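Local atomic coordinates of alanine racemase (PDB entry 2DY3), a protein that belongs to the alanine racemase family of pyridoxal-5'-phosphate-containing proteins, pairing a TIM-barrel N-terminal domain with a mainly beta C-terminal domain in a two-chain assembly. Residues A60-A65 with P84-R89; P297-V302 with V308-D313. One frame throughout, in Å; residues are numbered along the deposited sequence.

Contact 1. Residues A60-A65 with P84-R89; sequences ATLAEA and PEQDFR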
ATOM      1  N   ALA B  60      -6.265   8.086 -13.862  1.00 15.07           N
ATOM      2  CA  ALA B  60      -7.267   7.041 -13.986  1.00 15.97           C
ATOM      3  C   ALA B  60      -8.648   7.473 -13.532  1.00 15.49           C
ATOM      4  O   ALA B  60      -9.608   7.390 -14.295  1.00 17.44           O
ATOM      5  CB  ALA B  60      -6.842   5.812 -13.196  1.00 14.94           C
ATOM      6  N   THR B  61      -8.746   7.950 -12.293  1.00 14.34           N
ATOM      7  CA  THR B  61     -10.042   8.300 -11.733  1.00 13.44           C
ATOM      8  C   THR B  61     -10.460   9.767 -11.680  1.00 13.65           C
ATOM      9  O   THR B  61      -9.656  10.676 -11.837  1.00 11.28           O
ATOM     10  CB  THR B  61     -10.179   7.726 -10.303  1.00 13.96           C
ATOM     11  OG1 THR B  61      -9.320   8.448  -9.409  1.00 13.95           O
ATOM     12  CG2 THR B  61      -9.790   6.251 -10.280  1.00 11.51           C
ATOM     13  N   LEU B  62     -11.755   9.953 -11.449  1.00 13.25           N
ATOM     14  CA  LEU B  62     -12.382  11.258 -11.329  1.00 13.40           C
ATOM     15  C   LEU B  62     -11.726  11.989 -10.171  1.00 13.94           C
ATOM     16  O   LEU B  62     -11.383  13.166 -10.274  1.00 15.28           O
ATOM     17  CB  LEU B  62     -13.869  11.073 -11.030  1.00 14.99           C
ATOM     18  CG  LEU B  62     -14.962  11.303 -12.075  1.00 18.80           C
ATOM     19  CD1 LEU B  62     -14.432  11.167 -13.496  1.00 16.16           C
ATOM     20  CD2 LEU B  62     -16.095  10.323 -11.792  1.00 16.10           C
ATOM     21  N   ALA B  63     -11.560  11.272  -9.064  1.00 13.91           N
ATOM     22  CA  ALA B  63     -10.959  11.834  -7.867  1.00 14.46           C
ATOM     23  C   ALA B  63      -9.524  12.299  -8.099  1.00 14.53           C
ATOM     24  O   ALA B  63      -9.123  13.333  -7.572  1.00 14.10           O
ATOM     25  CB  ALA B  63     -11.023  10.816  -6.718  1.00 14.61           C
ATOM     26  N   GLU B  64      -8.750  11.548  -8.880  1.00 13.93           N
ATOM     27  CA  GLU B  64      -7.365  11.947  -9.161  1.00 12.32           C
ATOM     28  C   GLU B  64      -7.356  13.187 -10.042  1.00 12.04           C
ATOM     29  O   GLU B  64      -6.565  14.104  -9.836  1.00 12.78           O
ATOM     30  CB  GLU B  64      -6.597  10.828  -9.867  1.00 10.44           C
ATOM     31  CG  GLU B  64      -6.414   9.569  -9.028  1.00 10.36           C
ATOM     32  CD  GLU B  64      -5.716   8.467  -9.796  1.00 11.43           C
ATOM     33  OE1 GLU B  64      -6.026   8.298 -10.990  1.00 11.28           O
ATOM     34  OE2 GLU B  64      -4.862   7.765  -9.208  1.00 15.76           O
ATOM     35  N   ALA B  65      -8.236  13.210 -11.034  1.00 13.51           N
ATOM     36  CA  ALA B  65      -8.315  14.360 -11.925  1.00 15.12           C
ATOM     37  C   ALA B  65      -8.700  15.602 -11.120  1.00 14.91           C
ATOM     38  O   ALA B  65      -8.115  16.670 -11.296  1.00 17.12           O
ATOM     39  CB  ALA B  65      -9.335  14.104 -13.026  1.00 13.37           C
ATOM     40  N   PRO B  84     -20.897   6.054 -15.154  1.00 17.02           N
ATOM     41  CA  PRO B  84     -22.006   7.012 -15.179  1.00 17.22           C
ATOM     42  C   PRO B  84     -22.719   7.120 -13.842  1.00 18.02           C
ATOM     43  O   PRO B  84     -23.485   8.057 -13.611  1.00 17.75           O
ATOM     44  CB  PRO B  84     -22.917   6.454 -16.269  1.00 17.93           C
ATOM     45  CG  PRO B  84     -21.949   5.763 -17.194  1.00 16.03           C
ATOM     46  CD  PRO B  84     -21.050   5.047 -16.219  1.00 15.84           C
ATOM     47  N   GLU B  85     -22.465   6.156 -12.966  1.00 17.78           N
ATOM     48  CA  GLU B  85     -23.094   6.136 -11.654  1.00 20.19           C
ATOM     49  C   GLU B  85     -22.413   7.112 -10.696  1.00 20.14           C
ATOM     50  O   GLU B  85     -22.972   7.467  -9.659  1.00 19.61           O
ATOM     51  CB  GLU B  85     -23.056   4.718 -11.074  1.00 24.79           C
ATOM     52  CG  GLU B  85     -23.816   3.660 -11.895  1.00 32.79           C
ATOM     53  CD  GLU B  85     -23.136   3.302 -13.221  1.00 37.40           C
ATOM     54  OE1 GLU B  85     -23.062   4.168 -14.116  1.00 41.29           O
ATOM     55  OE2 GLU B  85     -22.675   2.148 -13.372  1.00 40.25           O
ATOM     56  N   GLN B  86     -21.201   7.540 -11.039  1.00 17.56           N
ATOM     57  CA  GLN B  86     -20.477   8.482 -10.197  1.00 17.24           C
ATOM     58  C   GLN B  86     -20.845   9.902 -10.593  1.00 17.38           C
ATOM     59  O   GLN B  86     -21.516  10.117 -11.600  1.00 18.88           O
ATOM     60  CB  GLN B  86     -18.968   8.315 -10.363  1.00 16.83           C
ATOM     61  CG  GLN B  86     -18.463   6.898 -10.223  1.00 17.86           C
ATOM     62  CD  GLN B  86     -16.955   6.850 -10.212  1.00 18.58           C
ATOM     63  OE1 GLN B  86     -16.319   6.981  -9.158  1.00 22.88           O
ATOM     64  NE2 GLN B  86     -16.367   6.686 -11.388  1.00 12.85           N
ATOM     65  N   ASP B  87     -20.390  10.870  -9.808  1.00 17.02           N
ATOM     66  CA  ASP B  87     -20.661  12.273 -10.099  1.00 18.44           C
ATOM     67  C   ASP B  87     -19.634  12.778 -11.121  1.00 18.83           C
ATOM     68  O   ASP B  87     -18.765  13.590 -10.791  1.00 19.03           O
ATOM     69  CB  ASP B  87     -20.567  13.101  -8.814  1.00 18.60           C
ATOM     70  CG  ASP B  87     -20.988  14.543  -9.015  1.00 21.18           C
ATOM     71  OD1 ASP B  87     -20.967  15.311  -8.034  1.00 23.95           O
ATOM     72  OD2 ASP B  87     -21.345  14.909 -10.149  1.00 19.95           O
ATOM     73  N   PHE B  88     -19.730  12.299 -12.358  1.00 16.29           N
ATOM     74  CA  PHE B  88     -18.793  12.719 -13.390  1.00 16.22           C
ATOM     75  C   PHE B  88     -19.041  14.172 -13.778  1.00 17.07           C
ATOM     76  O   PHE B  88     -18.140  14.851 -14.265  1.00 18.07           O
ATOM     77  CB  PHE B  88     -18.897  11.798 -14.616  1.00 15.87           C
ATOM     78  CG  PHE B  88     -20.240  11.817 -15.284  1.00 15.52           C
ATOM     79  CD1 PHE B  88     -20.530  12.752 -16.262  1.00 15.63           C
ATOM     80  CD2 PHE B  88     -21.211  10.889 -14.944  1.00 16.50           C
ATOM     81  CE1 PHE B  88     -21.762  12.764 -16.895  1.00 12.73           C
ATOM     82  CE2 PHE B  88     -22.449  10.896 -15.572  1.00 15.96           C
ATOM     83  CZ  PHE B  88     -22.719  11.836 -16.549  1.00 15.00           C
ATOM     84  N   ARG B  89     -20.264  14.643 -13.547  1.00 18.06           N
ATOM     85  CA  ARG B  89     -20.633  16.020 -13.847  1.00 17.59           C
ATOM     86  C   ARG B  89     -19.735  16.954 -13.053  1.00 16.19           C
ATOM     87  O   ARG B  89     -19.380  18.037 -13.520  1.00 19.01           O
ATOM     88  CB  ARG B  89     -22.106  16.280 -13.482  1.00 18.35           C
ATOM     89  CG  ARG B  89     -22.533  17.750 -13.582  1.00 18.18           C
ATOM     90  CD  ARG B  89     -22.249  18.325 -14.964  1.00 19.00           C
ATOM     91  NE  ARG B  89     -22.477  19.767 -15.017  1.00 20.85           N
ATOM     92  CZ  ARG B  89     -23.670  20.341 -15.157  1.00 23.40           C
ATOM     93  NH1 ARG B  89     -24.765  19.597 -15.268  1.00 20.24           N
ATOM     94  NH2 ARG B  89     -23.772  21.666 -15.181  1.00 23.45           N
TER
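Packing between Leu62 and the 84-89 segment is apolar, and one methyl group carries it. Leu62 CD2 touches both Gln86 CB (3.8 Å) and the backbone Phe88 CA (3.9 Å), while Phe88 CB lies slightly farther away. Leucine suits the place because its branched apolar end can reach both residues. Its chi1 (-105°) lies away from a staggered value, which may mean some strain or an uncertain fit of the side chain. Gln86 meets the methyl with both CB and its terminal amide group, the two side chains crossing at a slant. The Phe88 ring leads away toward Leu98, Trp82 and Leu109, its edge turned to Pro84 O.

The segments are the openings of helices 62-70 and 88-92, which follow successive parallel strands, 56-59 and 76-81, of the TIM-barrel domain. The contact thus joins neighbouring beta-alpha units at the strands' C-terminal ends, with the side chain of Leu62 about 14 Å from the pyridoxal-5'-phosphate.

Hydrogen bonds organise each helix start separately. Thr61 is an N-cap: its OG1 accepts from Glu64 N at 3.2 Å, and Glu64 OE1 accepts in return from Thr61 N at 3.0 Å, completing a capping box. OE1 also receives Ala60 N at 2.9 Å, so two amides grip one oxygen. The other oxygen, OE2, bonds Ala35 N and forms a salt bridge with Arg355 of the second subunit. Asp87, centre of an inverse gamma turn, uses its short carboxylate to cap Ala90 N.

Contact 2. Residues P297-V302 with V308-D313; sequences PQVGRV and VISLGD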
ATOM      1  N   PRO B 297      22.255  -9.171   2.739  1.00 18.06           N
ATOM      2  CA  PRO B 297      21.084  -9.981   2.403  1.00 18.29           C
ATOM      3  C   PRO B 297      20.013 -10.057   3.481  1.00 18.08           C
ATOM      4  O   PRO B 297      20.314 -10.178   4.669  1.00 19.16           O
ATOM      5  CB  PRO B 297      21.691 -11.343   2.107  1.00 17.12           C
ATOM      6  CG  PRO B 297      22.805 -11.406   3.104  1.00 19.54           C
ATOM      7  CD  PRO B 297      23.435 -10.027   2.956  1.00 18.28           C
ATOM      8  N   GLN B 298      18.760  -9.972   3.050  1.00 17.68           N
ATOM      9  CA  GLN B 298      17.628 -10.072   3.958  1.00 19.14           C
ATOM     10  C   GLN B 298      17.562 -11.550   4.325  1.00 20.20           C
ATOM     11  O   GLN B 298      17.849 -12.407   3.492  1.00 20.33           O
ATOM     12  CB  GLN B 298      16.345  -9.619   3.242  1.00 18.94           C
ATOM     13  CG  GLN B 298      15.030  -9.868   3.983  1.00 18.67           C
ATOM     14  CD  GLN B 298      14.611 -11.324   3.949  1.00 20.29           C
ATOM     15  OE1 GLN B 298      14.945 -12.048   3.013  1.00 19.85           O
ATOM     16  NE2 GLN B 298      13.865 -11.758   4.962  1.00 17.60           N
ATOM     17  N   VAL B 299      17.211 -11.844   5.571  1.00 19.85           N
ATOM     18  CA  VAL B 299      17.121 -13.226   6.032  1.00 20.57           C
ATOM     19  C   VAL B 299      15.894 -13.434   6.907  1.00 20.19           C
ATOM     20  O   VAL B 299      15.408 -12.503   7.541  1.00 17.53           O
ATOM     21  CB  VAL B 299      18.355 -13.624   6.873  1.00 19.62           C
ATOM     22  CG1 VAL B 299      19.598 -13.645   6.009  1.00 21.76           C
ATOM     23  CG2 VAL B 299      18.525 -12.649   8.022  1.00 21.07           C
ATOM     24  N   GLY B 300      15.406 -14.668   6.935  1.00 20.50           N
ATOM     25  CA  GLY B 300      14.258 -14.990   7.757  1.00 20.84           C
ATOM     26  C   GLY B 300      12.934 -14.509   7.206  1.00 20.69           C
ATOM     27  O   GLY B 300      12.826 -14.120   6.047  1.00 21.24           O
ATOM     28  N   ARG B 301      11.921 -14.526   8.062  1.00 21.86           N
ATOM     29  CA  ARG B 301      10.584 -14.118   7.671  1.00 21.63           C
ATOM     30  C   ARG B 301      10.378 -12.609   7.739  1.00 20.90           C
ATOM     31  O   ARG B 301      10.857 -11.943   8.662  1.00 17.57           O
ATOM     32  CB  ARG B 301       9.549 -14.800   8.568  1.00 23.97           C
ATOM     33  CG  ARG B 301       9.887 -16.238   8.915  1.00 30.96           C
ATOM     34  CD  ARG B 301       8.674 -17.013   9.400  1.00 36.10           C
ATOM     35  NE  ARG B 301       7.735 -17.286   8.312  1.00 41.76           N
ATOM     36  CZ  ARG B 301       6.667 -18.072   8.423  1.00 43.22           C
ATOM     37  NH1 ARG B 301       6.394 -18.667   9.577  1.00 43.40           N
ATOM     38  NH2 ARG B 301       5.874 -18.269   7.376  1.00 43.35           N
ATOM     39  N   VAL B 302       9.674 -12.071   6.751  1.00 18.86           N
ATOM     40  CA  VAL B 302       9.367 -10.653   6.756  1.00 18.67           C
ATOM     41  C   VAL B 302       8.139 -10.563   7.647  1.00 18.59           C
ATOM     42  O   VAL B 302       7.144 -11.242   7.409  1.00 15.35           O
ATOM     43  CB  VAL B 302       9.005 -10.126   5.351  1.00 20.15           C
ATOM     44  CG1 VAL B 302       8.403  -8.721   5.461  1.00 18.26           C
ATOM     45  CG2 VAL B 302      10.249 -10.103   4.460  1.00 20.83           C
ATOM     46  N   VAL B 308      14.720  -8.729   8.780  1.00 16.70           N
ATOM     47  CA  VAL B 308      16.099  -8.798   9.244  1.00 16.34           C
ATOM     48  C   VAL B 308      17.101  -9.023   8.121  1.00 16.72           C
ATOM     49  O   VAL B 308      16.787  -9.640   7.099  1.00 13.93           O
ATOM     50  CB  VAL B 308      16.253  -9.949  10.276  1.00 17.60           C
ATOM     51  CG1 VAL B 308      17.601  -9.872  10.966  1.00 17.56           C
ATOM     52  CG2 VAL B 308      15.112  -9.891  11.280  1.00 15.33           C
ATOM     53  N   ILE B 309      18.311  -8.517   8.328  1.00 16.24           N
ATOM     54  CA  ILE B 309      19.390  -8.674   7.360  1.00 16.76           C
ATOM     55  C   ILE B 309      20.607  -9.220   8.102  1.00 19.03           C
ATOM     56  O   ILE B 309      20.790  -8.950   9.298  1.00 17.25           O
ATOM     57  CB  ILE B 309      19.771  -7.323   6.701  1.00 16.90           C
ATOM     58  CG1 ILE B 309      20.320  -6.358   7.756  1.00 15.00           C
ATOM     59  CG2 ILE B 309      18.552  -6.709   6.028  1.00 14.01           C
ATOM     60  CD1 ILE B 309      20.842  -5.058   7.169  1.00 13.40           C
ATOM     61  N   SER B 310      21.432  -9.992   7.401  1.00 19.72           N
ATOM     62  CA  SER B 310      22.620 -10.555   8.018  1.00 22.56           C
ATOM     63  C   SER B 310      23.839  -9.691   7.725  1.00 21.09           C
ATOM     64  O   SER B 310      24.107  -9.327   6.579  1.00 20.54           O
ATOM     65  CB  SER B 310      22.861 -11.992   7.535  1.00 24.66           C
ATOM     66  OG  SER B 310      22.974 -12.056   6.127  1.00 28.89           O
ATOM     67  N   LEU B 311      24.566  -9.364   8.781  1.00 20.67           N
ATOM     68  CA  LEU B 311      25.759  -8.545   8.681  1.00 20.27           C
ATOM     69  C   LEU B 311      26.993  -9.447   8.671  1.00 20.37           C
ATOM     70  O   LEU B 311      28.120  -8.977   8.509  1.00 21.26           O
ATOM     71  CB  LEU B 311      25.828  -7.602   9.884  1.00 18.48           C
ATOM     72  CG  LEU B 311      24.573  -6.782  10.197  1.00 18.21           C
ATOM     73  CD1 LEU B 311      24.805  -5.947  11.453  1.00 15.67           C
ATOM     74  CD2 LEU B 311      24.238  -5.885   9.008  1.00 16.88           C
ATOM     75  N   GLY B 312      26.780 -10.745   8.839  1.00 21.47           N
ATOM     76  CA  GLY B 312      27.912 -11.653   8.886  1.00 22.19           C
ATOM     77  C   GLY B 312      28.654 -11.321  10.166  1.00 22.13           C
ATOM     78  O   GLY B 312      28.037 -11.220  11.228  1.00 22.04           O
ATOM     79  N   ASP B 313      29.966 -11.133  10.087  1.00 21.30           N
ATOM     80  CA  ASP B 313      30.730 -10.791  11.282  1.00 22.88           C
ATOM     81  C   ASP B 313      30.733  -9.278  11.456  1.00 20.68           C
ATOM     82  O   ASP B 313      31.455  -8.738  12.289  1.00 21.13           O
ATOM     83  CB  ASP B 313      32.163 -11.315  11.172  1.00 26.83           C
ATOM     84  CG  ASP B 313      32.919 -10.690  10.031  1.00 30.52           C
ATOM     85  OD1 ASP B 313      32.417 -10.728   8.886  1.00 33.19           O
ATOM     86  OD2 ASP B 313      34.018 -10.156  10.282  1.00 37.25           O
TER
HETATM   87  O   HOH W   1      13.481 -10.887   7.886  1.00 20.65           O
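Val308, Val299 and Ser310 bury the largest areas where the two strands meet. Val308 and Val299 face each other through their methyl groups, Val299 CG2 lying 4.2 Å from Val308 CG1, and beta-branched residues suit such extended backbone. Beneath this apolar pair Val299 N gives a short, straight bond to Val308 O, 2.7 Å long. The reciprocal pair, Val308 N and Val299 O, stands 4.0 Å apart, too far for a direct bond; a modelled water lies between them and appears to bridge them, though its contacts with both are so short that its exact place is doubtful. The same water donates to Arg301 O and accepts from Gln298 NE2 at 3.1 Å. A bend at chi2 (-75°) brings the glutamine amide back to this water, while Gln298 OE1 takes the amide of Gly285. Glutamine, donor and acceptor at once, can serve both places.

Ser310 meets the other end of the strand. Its N-H bonds Pro297 O at 3.0 Å; proline has no N-H to return, so it enters the strand as an acceptor alone. With chi1 at 57°, the serine hydroxyl oxygen is turned to the proline ring, and Ser310 OG comes within 3.1 Å of Pro297 CG, a tight van der Waals contact. OG also touches Val299 CG1 (3.7 Å), and the small serine fits beside both residues. Between these bonds Gln298 and Ile309 form a non-hydrogen-bonded pair, with CA atoms 4.1 Å apart.

Farther along, Leu311 and Gly312 both face Phe267 in a classic beta bulge. At the turn, Arg301 O bonds Arg129 of the second subunit. Antiparallel strands 294-299 and 307-312, joined by a short connection, make up a beta hairpin in the C-terminal domain's mixed sheet.

Following the chain from its N terminus, contact 1 comes first. It closes a loop of 18 residues, 66-83, holding the rest of helix 62-70 and strand 76-81, before the start of helix 88-92, and so ties two consecutive beta-alpha units of the barrel domain. The rest of the barrel follows before the chain enters the C-terminal domain, where contact 2 closes a much shorter loop of five residues, 303-307, between hairpin strands. The loops are in series, neither nested nor crossed. Their centres lie 45 Å apart, on opposite sides of the chain's centre, and no atom of one touches the other. Both nevertheless reach the second subunit, each from its own domain.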